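PDB 3LFZ: protein MJ1225 from Methanocaldococcus jannaschii, which binds adenine nucleotides between its four CBS repeats and is probably an archaeal relative of the gamma subunit of AMP-activated protein kinase. Local coordinates for residues Gly188-Ile193 with Ala256-Asp261; Val15-Thr20 with Arg36-Val41; Asp232-Lys237 with Asn252-Leu257. All coordinates share one frame; numbering follows the deposited sequence.

Contact 1. Residues Gly188-Ile193 with Ala256-Asp261. With ATP (adenosine-5'-triphosphate), chain D.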
# COMPACT_ATOMS: atom_id res chain seq x y z
N GLY A 188 -2.67 -23.69 -8.89
CA GLY A 188 -3.85 -23.50 -8.05
C GLY A 188 -3.56 -23.41 -6.56
O GLY A 188 -4.46 -23.15 -5.76
N ARG A 189 -2.30 -23.61 -6.20
CA ARG A 189 -1.87 -23.61 -4.80
C ARG A 189 -1.15 -22.33 -4.40
O ARG A 189 -0.32 -21.82 -5.15
CB ARG A 189 -0.98 -24.83 -4.51
CG ARG A 189 -1.72 -26.02 -3.92
CD ARG A 189 -2.51 -26.81 -4.95
NE ARG A 189 -3.59 -27.56 -4.32
CZ ARG A 189 -4.11 -28.70 -4.78
NH1 ARG A 189 -3.64 -29.26 -5.89
NH2 ARG A 189 -5.09 -29.29 -4.11
N LEU A 190 -1.47 -21.82 -3.21
CA LEU A 190 -0.79 -20.66 -2.63
C LEU A 190 0.63 -21.04 -2.24
O LEU A 190 0.84 -21.93 -1.42
CB LEU A 190 -1.53 -20.14 -1.40
CG LEU A 190 -0.97 -18.90 -0.70
CD1 LEU A 190 -1.28 -17.63 -1.48
CD2 LEU A 190 -1.52 -18.80 0.70
N VAL A 191 1.61 -20.36 -2.84
CA VAL A 191 3.00 -20.62 -2.51
C VAL A 191 3.68 -19.40 -1.89
O VAL A 191 4.83 -19.48 -1.45
CB VAL A 191 3.82 -21.14 -3.73
CG1 VAL A 191 3.30 -22.50 -4.18
CG2 VAL A 191 3.80 -20.13 -4.88
N GLY A 192 2.96 -18.29 -1.84
CA GLY A 192 3.53 -17.08 -1.27
C GLY A 192 2.67 -15.84 -1.39
O GLY A 192 1.55 -15.88 -1.89
N ILE A 193 3.22 -14.73 -0.91
CA ILE A 193 2.64 -13.42 -1.08
C ILE A 193 3.74 -12.44 -1.49
O ILE A 193 4.90 -12.58 -1.09
CB ILE A 193 1.87 -12.96 0.20
CG1 ILE A 193 0.87 -11.84 -0.13
CG2 ILE A 193 2.83 -12.58 1.33
CD1 ILE A 193 -0.23 -11.65 0.90
N ALA A 256 -3.89 -7.65 4.22
CA ALA A 256 -4.52 -8.64 3.33
C ALA A 256 -4.15 -10.08 3.65
O ALA A 256 -2.97 -10.41 3.82
CB ALA A 256 -4.17 -8.33 1.88
N LEU A 257 -5.16 -10.94 3.72
CA LEU A 257 -4.95 -12.37 3.92
C LEU A 257 -5.57 -13.17 2.77
O LEU A 257 -6.77 -13.09 2.55
CB LEU A 257 -5.54 -12.83 5.26
CG LEU A 257 -4.87 -12.45 6.60
CD1 LEU A 257 -4.99 -10.96 6.91
CD2 LEU A 257 -5.49 -13.26 7.72
N PRO A 258 -4.74 -13.94 2.03
CA PRO A 258 -5.32 -14.87 1.06
C PRO A 258 -6.22 -15.89 1.78
O PRO A 258 -5.88 -16.34 2.87
CB PRO A 258 -4.10 -15.56 0.46
CG PRO A 258 -2.99 -14.59 0.65
CD PRO A 258 -3.27 -13.95 1.98
N VAL A 259 -7.36 -16.22 1.17
CA VAL A 259 -8.29 -17.18 1.77
C VAL A 259 -8.08 -18.56 1.14
O VAL A 259 -8.22 -18.71 -0.08
CB VAL A 259 -9.77 -16.72 1.61
CG1 VAL A 259 -10.73 -17.78 2.17
CG2 VAL A 259 -9.98 -15.39 2.31
N VAL A 260 -7.73 -19.54 1.96
CA VAL A 260 -7.33 -20.85 1.44
C VAL A 260 -8.10 -22.08 1.93
O VAL A 260 -8.59 -22.13 3.07
CB VAL A 260 -5.80 -21.13 1.64
CG1 VAL A 260 -4.95 -20.10 0.91
CG2 VAL A 260 -5.44 -21.21 3.12
N ASP A 261 -8.20 -23.04 1.02
CA ASP A 261 -8.41 -24.45 1.29
C ASP A 261 -7.53 -24.98 2.41
O ASP A 261 -6.48 -24.40 2.71
CB ASP A 261 -8.01 -25.24 0.04
CG ASP A 261 -9.17 -25.92 -0.65
OD1 ASP A 261 -8.93 -26.97 -1.30
OD2 ASP A 261 -10.32 -25.43 -0.56
PG ATP D . 1.21 -1.47 5.84
O1G ATP D . 0.39 -0.60 4.74
O2G ATP D . 2.67 -1.43 5.59
O3G ATP D . 0.84 -0.75 7.23
PB ATP D . 0.21 -3.69 4.51
O1B ATP D . -1.09 -4.37 4.69
O2B ATP D . 0.36 -2.70 3.43
O3B ATP D . 0.62 -2.98 5.88
PA ATP D . 2.55 -4.53 3.26
O1A ATP D . 2.05 -4.59 1.87
O2A ATP D . 3.26 -3.31 3.71
O3A ATP D . 1.34 -4.82 4.28
O5' ATP D . 3.50 -5.79 3.52
C5' ATP D . 4.61 -5.73 4.44
C4' ATP D . 5.31 -7.09 4.51
O4' ATP D . 4.36 -8.07 5.03
C3' ATP D . 5.67 -7.53 3.09
O3' ATP D . 6.98 -8.11 3.09
C2' ATP D . 4.62 -8.59 2.75
O2' ATP D . 5.17 -9.58 1.87
C1' ATP D . 4.29 -9.18 4.12
N9 ATP D . 2.89 -9.68 4.14
C8 ATP D . 1.81 -9.01 3.71
N7 ATP D . 0.72 -9.77 3.89
C5 ATP D . 1.11 -10.92 4.43
C6 ATP D . 0.44 -12.07 4.83
N6 ATP D . -0.88 -12.16 4.69
N1 ATP D . 1.15 -13.08 5.36
C2 ATP D . 2.47 -13.00 5.50
N3 ATP D . 3.13 -11.91 5.12
C4 ATP D . 2.49 -10.86 4.59
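Strands 189-193 and 256-260 face each other in a roughly antiparallel sense, 151° between their directions. Their axes come no closer than 8.9 Å, and mainly side chains bridge the gap. Leu190 and Val260 have the nearest CA atoms. The side chain of Leu190 crosses those of Pro258 and Val260 at about a right angle. Its CG, anti to the backbone N (chi1 -178°), carries the two methyls toward strand 256-260. Leu190 CD2 meets Val260 CG1 at 3.7 Å, and Leu190 CD1 lies 4.0 Å from Pro258 CB. Ile193 adds its CD1, which sits 4.0 Å from Pro258 CD. Each strand belongs to a different two-stranded antiparallel sheet, one in the third CBS repeat, one in the fourth. The contact therefore joins two CBS repeats, with ATP at one end of their interface. Between Leu190 and Ile193, a classic beta bulge sets Val191 and Gly192 opposite Val184 of the neighbouring strand. Ile193 also packs on the adenine: its CD1 is 3.7 Å from ATP N7, and CG2 lies near ATP C4. From the other strand, Ala256 O accepts a hydrogen bond of 2.9 Å from ATP N6. Thr235 touches both Leu190 and Val260, and Pro183 touches Leu190.

Contact 2. Residues Val15-Thr20 with Arg36-Val41. With ATP (adenosine-5'-triphosphate), chain B.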
# COMPACT_ATOMS: atom_id res chain seq x y z
N VAL A 15 4.90 11.79 9.24
CA VAL A 15 6.11 11.90 8.43
C VAL A 15 5.74 12.41 7.04
O VAL A 15 4.86 11.86 6.37
CB VAL A 15 6.87 10.56 8.34
CG1 VAL A 15 8.07 10.68 7.42
CG2 VAL A 15 7.33 10.12 9.72
N THR A 16 6.40 13.49 6.62
CA THR A 16 6.15 14.09 5.31
C THR A 16 7.44 14.34 4.52
O THR A 16 8.54 14.31 5.07
CB THR A 16 5.41 15.45 5.42
OG1 THR A 16 6.22 16.38 6.15
CG2 THR A 16 4.06 15.29 6.10
N VAL A 17 7.26 14.59 3.23
CA VAL A 17 8.31 15.15 2.38
C VAL A 17 7.80 16.40 1.65
O VAL A 17 6.62 16.76 1.77
CB VAL A 17 8.87 14.11 1.37
CG1 VAL A 17 9.63 13.01 2.09
CG2 VAL A 17 7.76 13.54 0.49
N TYR A 18 8.69 17.04 0.89
CA TYR A 18 8.38 18.27 0.16
C TYR A 18 8.46 18.01 -1.35
O TYR A 18 9.11 17.05 -1.76
CB TYR A 18 9.36 19.37 0.57
CG TYR A 18 9.59 19.43 2.07
CD1 TYR A 18 8.64 19.99 2.91
CD2 TYR A 18 10.76 18.91 2.63
CE1 TYR A 18 8.84 20.03 4.29
CE2 TYR A 18 10.97 18.96 4.01
CZ TYR A 18 10.00 19.52 4.83
OH TYR A 18 10.21 19.56 6.19
N PRO A 19 7.82 18.86 -2.17
CA PRO A 19 7.82 18.64 -3.62
C PRO A 19 9.23 18.53 -4.21
O PRO A 19 9.43 17.83 -5.21
CB PRO A 19 7.13 19.89 -4.18
CG PRO A 19 6.30 20.39 -3.07
CD PRO A 19 7.06 20.08 -1.82
N THR A 20 10.18 19.22 -3.58
CA THR A 20 11.57 19.24 -4.04
C THR A 20 12.44 18.17 -3.39
O THR A 20 13.63 18.04 -3.72
CB THR A 20 12.22 20.63 -3.82
OG1 THR A 20 12.04 21.03 -2.46
CG2 THR A 20 11.60 21.68 -4.73
N ARG A 36 4.48 3.43 4.49
CA ARG A 36 4.42 3.27 3.05
C ARG A 36 3.53 4.32 2.37
O ARG A 36 3.15 4.16 1.20
CB ARG A 36 4.05 1.82 2.69
CG ARG A 36 5.27 0.94 2.36
CD ARG A 36 6.15 0.60 3.59
NE ARG A 36 7.56 0.48 3.22
CZ ARG A 36 8.47 -0.23 3.89
NH1 ARG A 36 8.12 -0.93 4.97
NH2 ARG A 36 9.73 -0.26 3.47
N ARG A 37 3.22 5.41 3.09
CA ARG A 37 2.38 6.50 2.57
C ARG A 37 2.84 7.87 3.10
O ARG A 37 2.75 8.14 4.30
CB ARG A 37 0.91 6.26 2.91
CG ARG A 37 -0.06 7.27 2.32
CD ARG A 37 -1.44 7.18 2.99
NE ARG A 37 -1.91 5.80 3.09
CZ ARG A 37 -2.69 5.20 2.20
NH1 ARG A 37 -3.11 5.84 1.12
NH2 ARG A 37 -3.06 3.94 2.40
N LEU A 38 3.32 8.72 2.19
CA LEU A 38 3.90 10.02 2.56
C LEU A 38 3.18 11.21 1.91
O LEU A 38 3.24 11.38 0.69
CB LEU A 38 5.38 10.09 2.20
CG LEU A 38 6.40 9.10 2.78
CD1 LEU A 38 7.77 9.35 2.16
CD2 LEU A 38 6.47 9.19 4.30
N PRO A 39 2.51 12.04 2.73
CA PRO A 39 1.95 13.31 2.27
C PRO A 39 3.06 14.24 1.82
O PRO A 39 4.10 14.34 2.47
CB PRO A 39 1.28 13.88 3.53
CG PRO A 39 1.06 12.71 4.42
CD PRO A 39 2.20 11.78 4.15
N VAL A 40 2.85 14.90 0.68
CA VAL A 40 3.78 15.90 0.21
C VAL A 40 3.19 17.26 0.56
O VAL A 40 2.05 17.58 0.21
CB VAL A 40 4.05 15.78 -1.31
CG1 VAL A 40 5.15 16.74 -1.73
CG2 VAL A 40 4.43 14.35 -1.68
N VAL A 41 3.98 18.05 1.29
CA VAL A 41 3.56 19.36 1.78
C VAL A 41 4.56 20.45 1.42
O VAL A 41 5.73 20.16 1.13
CB VAL A 41 3.32 19.36 3.32
CG1 VAL A 41 2.23 18.38 3.72
CG2 VAL A 41 4.63 19.09 4.09
PG ATP B . -4.36 0.46 0.34
O1G ATP B . -4.06 -0.69 -0.75
O2G ATP B . -5.81 0.63 0.59
O3G ATP B . -3.58 -0.04 1.66
PB ATP B . -4.22 2.96 -1.12
O1B ATP B . -5.10 2.40 -2.17
O2B ATP B . -4.72 4.03 -0.24
O3B ATP B . -3.57 1.78 -0.20
PA ATP B . -1.91 2.71 -2.71
O1A ATP B . -0.62 2.62 -1.99
O2A ATP B . -2.57 1.48 -3.21
O3A ATP B . -2.91 3.58 -1.81
O5' ATP B . -1.66 3.72 -3.94
C5' ATP B . -2.46 3.73 -5.14
C4' ATP B . -2.50 5.15 -5.73
O4' ATP B . -3.40 5.93 -4.91
C3' ATP B . -1.12 5.84 -5.66
O3' ATP B . -0.88 6.53 -6.88
C2' ATP B . -1.27 6.81 -4.49
O2' ATP B . -0.45 7.96 -4.66
C1' ATP B . -2.75 7.18 -4.58
N9 ATP B . -3.30 7.63 -3.28
C8 ATP B . -3.19 7.01 -2.10
N7 ATP B . -3.81 7.72 -1.16
C5 ATP B . -4.33 8.80 -1.74
C6 ATP B . -5.07 9.88 -1.29
N6 ATP B . -5.42 10.00 -0.00
N1 ATP B . -5.45 10.82 -2.17
C2 ATP B . -5.12 10.73 -3.45
N3 ATP B . -4.41 9.71 -3.91
C4 ATP B . -4.00 8.74 -3.08
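Val17 and Val40 form a single beta bridge that fastens the loop 15-20 to strand 37-41. Two backbone hydrogen bonds make it. Val17 N donates to Pro39 O at 3.3 Å, and Val41 N donates to Val17 O at 3.0 Å. The second is nearly straight, with 168° at the hydrogen. Val17 O also receives a CA-H...O contact from Val40.

The side chain of Val40 lies against the loop. Its CB is 4.1 Å from Val17 O. Val40 CG1, anti to the backbone N (chi1 -173°), reaches the Tyr18-Pro19 link and comes within 3.4 Å of Pro19 N. It also touches Tyr18 C and the Pro19 ring. Val40 CG2 takes the other direction and meets Val17 CG2 at 4.1 Å. Leu38 lies beside Val15, both pointing the same way, with Leu38 CD2 3.8 Å from Val15 CG1. Its other methyl, CD1, reaches Val17 CG1. Thr16 crosses Pro39 and Val41, and the edge of the Tyr18 ring meets Val41 O.

The loop leads into helix 23-33, whose Met30 also packs on Leu38. Loop, helix 23-33 and strand 37-41 form the opening part of the first CBS repeat, with the loop bridged to the strand.

Arg37 points away from the loop. Its guanidinium meets the ATP phosphate oxygen O2B edge-on, with Arg37 NH1 at 2.8 Å from O2B and NH2 also bonded. The chemistry is thus divided: backbone bonds and apolar packing join strand to loop, while the positive charge of Arg37 probably helps offset the negative charge of the triphosphate.

Contact 3. Residues Asp232-Lys237 with Asn252-Leu257. With ATP (adenosine-5'-triphosphate), chain D.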
# COMPACT_ATOMS: atom_id res chain seq x y z
N ASP A 232 5.81 -17.94 3.54
CA ASP A 232 4.91 -18.38 4.59
C ASP A 232 3.89 -17.32 4.95
O ASP A 232 4.19 -16.31 5.60
CB ASP A 232 5.70 -18.91 5.79
CG ASP A 232 6.43 -20.19 5.45
OD1 ASP A 232 5.77 -21.25 5.34
OD2 ASP A 232 7.66 -20.14 5.27
N VAL A 233 2.66 -17.58 4.51
CA VAL A 233 1.63 -16.57 4.44
C VAL A 233 0.62 -16.75 5.56
O VAL A 233 0.22 -17.87 5.87
CB VAL A 233 0.90 -16.64 3.08
CG1 VAL A 233 0.06 -15.40 2.84
CG2 VAL A 233 1.90 -16.81 1.95
N ILE A 234 0.24 -15.63 6.17
CA ILE A 234 -0.88 -15.61 7.08
C ILE A 234 -2.14 -15.61 6.22
O ILE A 234 -2.45 -14.63 5.54
CB ILE A 234 -0.82 -14.40 8.04
CG1 ILE A 234 0.44 -14.48 8.90
CG2 ILE A 234 -2.07 -14.35 8.93
CD1 ILE A 234 0.78 -13.22 9.66
N THR A 235 -2.84 -16.74 6.25
CA THR A 235 -4.00 -16.99 5.40
C THR A 235 -5.27 -17.06 6.24
O THR A 235 -5.20 -17.29 7.45
CB THR A 235 -3.85 -18.33 4.65
OG1 THR A 235 -3.92 -19.41 5.59
CG2 THR A 235 -2.53 -18.39 3.91
N ALA A 236 -6.41 -16.85 5.60
CA ALA A 236 -7.71 -17.03 6.26
C ALA A 236 -8.48 -18.18 5.62
O ALA A 236 -8.05 -18.72 4.60
CB ALA A 236 -8.51 -15.73 6.21
N LYS A 237 -9.60 -18.55 6.22
CA LYS A 237 -10.48 -19.57 5.64
C LYS A 237 -11.95 -19.31 5.88
O LYS A 237 -12.34 -18.65 6.85
CB LYS A 237 -10.08 -21.00 6.07
CG LYS A 237 -9.86 -21.21 7.57
CD LYS A 237 -9.45 -22.65 7.87
CE LYS A 237 -8.21 -23.08 7.09
NZ LYS A 237 -7.97 -24.55 7.16
N ASN A 252 -0.88 -7.11 13.63
CA ASN A 252 0.29 -7.47 12.84
C ASN A 252 0.67 -6.47 11.74
O ASN A 252 1.65 -6.70 11.01
CB ASN A 252 0.11 -8.86 12.25
CG ASN A 252 0.34 -9.96 13.27
OD1 ASN A 252 1.47 -10.20 13.69
ND2 ASN A 252 -0.74 -10.63 13.67
N ASP A 253 -0.08 -5.38 11.63
CA ASP A 253 0.11 -4.42 10.53
C ASP A 253 0.11 -5.13 9.18
O ASP A 253 0.99 -4.91 8.34
CB ASP A 253 1.41 -3.63 10.70
CG ASP A 253 1.31 -2.57 11.78
OD1 ASP A 253 0.26 -1.89 11.87
OD2 ASP A 253 2.29 -2.40 12.53
N ILE A 254 -0.87 -6.01 8.99
CA ILE A 254 -1.05 -6.73 7.74
C ILE A 254 -2.42 -6.32 7.20
O ILE A 254 -3.39 -6.26 7.95
CB ILE A 254 -0.95 -8.25 7.95
CG1 ILE A 254 0.52 -8.66 8.08
CG2 ILE A 254 -1.62 -9.03 6.81
CD1 ILE A 254 0.73 -10.00 8.74
N GLY A 255 -2.48 -6.03 5.91
CA GLY A 255 -3.70 -5.51 5.33
C GLY A 255 -4.50 -6.52 4.54
O GLY A 255 -5.65 -6.27 4.23
N ALA A 256 -3.89 -7.65 4.22
CA ALA A 256 -4.52 -8.64 3.33
C ALA A 256 -4.15 -10.08 3.65
O ALA A 256 -2.97 -10.41 3.82
CB ALA A 256 -4.17 -8.33 1.88
N LEU A 257 -5.16 -10.94 3.72
CA LEU A 257 -4.95 -12.37 3.92
C LEU A 257 -5.57 -13.17 2.77
O LEU A 257 -6.77 -13.09 2.55
CB LEU A 257 -5.54 -12.83 5.26
CG LEU A 257 -4.87 -12.45 6.60
CD1 LEU A 257 -4.99 -10.96 6.91
CD2 LEU A 257 -5.49 -13.26 7.72
PG ATP D . 1.21 -1.47 5.84
O1G ATP D . 0.39 -0.60 4.74
O2G ATP D . 2.67 -1.43 5.59
O3G ATP D . 0.84 -0.75 7.23
PB ATP D . 0.21 -3.69 4.51
O1B ATP D . -1.09 -4.37 4.69
O2B ATP D . 0.36 -2.70 3.43
O3B ATP D . 0.62 -2.98 5.88
PA ATP D . 2.55 -4.53 3.26
O1A ATP D . 2.05 -4.59 1.87
O2A ATP D . 3.26 -3.31 3.71
O3A ATP D . 1.34 -4.82 4.28
O5' ATP D . 3.50 -5.79 3.52
C5' ATP D . 4.61 -5.73 4.44
C4' ATP D . 5.31 -7.09 4.51
O4' ATP D . 4.36 -8.07 5.03
C3' ATP D . 5.67 -7.53 3.09
O3' ATP D . 6.98 -8.11 3.09
C2' ATP D . 4.62 -8.59 2.75
O2' ATP D . 5.17 -9.58 1.87
C1' ATP D . 4.29 -9.18 4.12
N9 ATP D . 2.89 -9.68 4.14
C8 ATP D . 1.81 -9.01 3.71
N7 ATP D . 0.72 -9.77 3.89
C5 ATP D . 1.11 -10.92 4.43
C6 ATP D . 0.44 -12.07 4.83
N6 ATP D . -0.88 -12.16 4.69
N1 ATP D . 1.15 -13.08 5.36
C2 ATP D . 2.47 -13.00 5.50
N3 ATP D . 3.13 -11.91 5.12
C4 ATP D . 2.49 -10.86 4.59
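Ile234 and Leu257 make the dense part of this contact. Leu257 CG, anti to its own carbonyl carbon (chi1 -72°), lies against the backbone of the loop, 3.4 Å from Ile234 O. Leu257 CD2 then reaches Ile234 CG2 at 3.8 Å and brushes Ala236 CB. Ile234 extends its other branch to Ile254, where the two CD1 methyls meet at 3.3 Å, tighter than usual. Ile248 and Met249 of helix 242-252 cover this group.

The solvent side is looser. Asn252 and Asp253 are exposed. Asp253 is the first residue to leave helical geometry, with positive phi, and it forms a salt bridge with Arg134. Thr235 turns instead to Leu190 and Val260, and Thr235 O is 4.0 Å from Leu257 CD2.

Adenine lies beside the apolar group. Ile234 N donates to ATP N1 at 2.8 Å. ATP N6 donates to Ile234 O at 3.0 Å, almost straight at 176°. Ile254 CG2 lies near ATP N7, and Val233 CG1 is 3.6 Å from ATP N1. This is the fourth repeat's side of an adenine pocket shared with the third CBS repeat. Main-chain atoms read both N1 and the amino group, a pattern that matches adenine, while aliphatic side chains line the base.

From the N terminus, contact 2 comes first. It closes the loop around helix 23-33 in the first CBS repeat. Contact 1 opens much later, on strand 189-195 of the third repeat. It closes on strand 256-260 of the fourth, across a largely helical span. Contact 3 nests inside that span: it starts at 232-237, turns through helix 242-252 and ends on the same strand, sharing Ala256 and Leu257. The two also touch directly, where Ala236 is probably hydrogen-bonded to Pro258 and Val260. Both reach the ATP of chain D. Contact 2 stands apart, on the opposite side of the chain's centre, and meets the ATP of chain B.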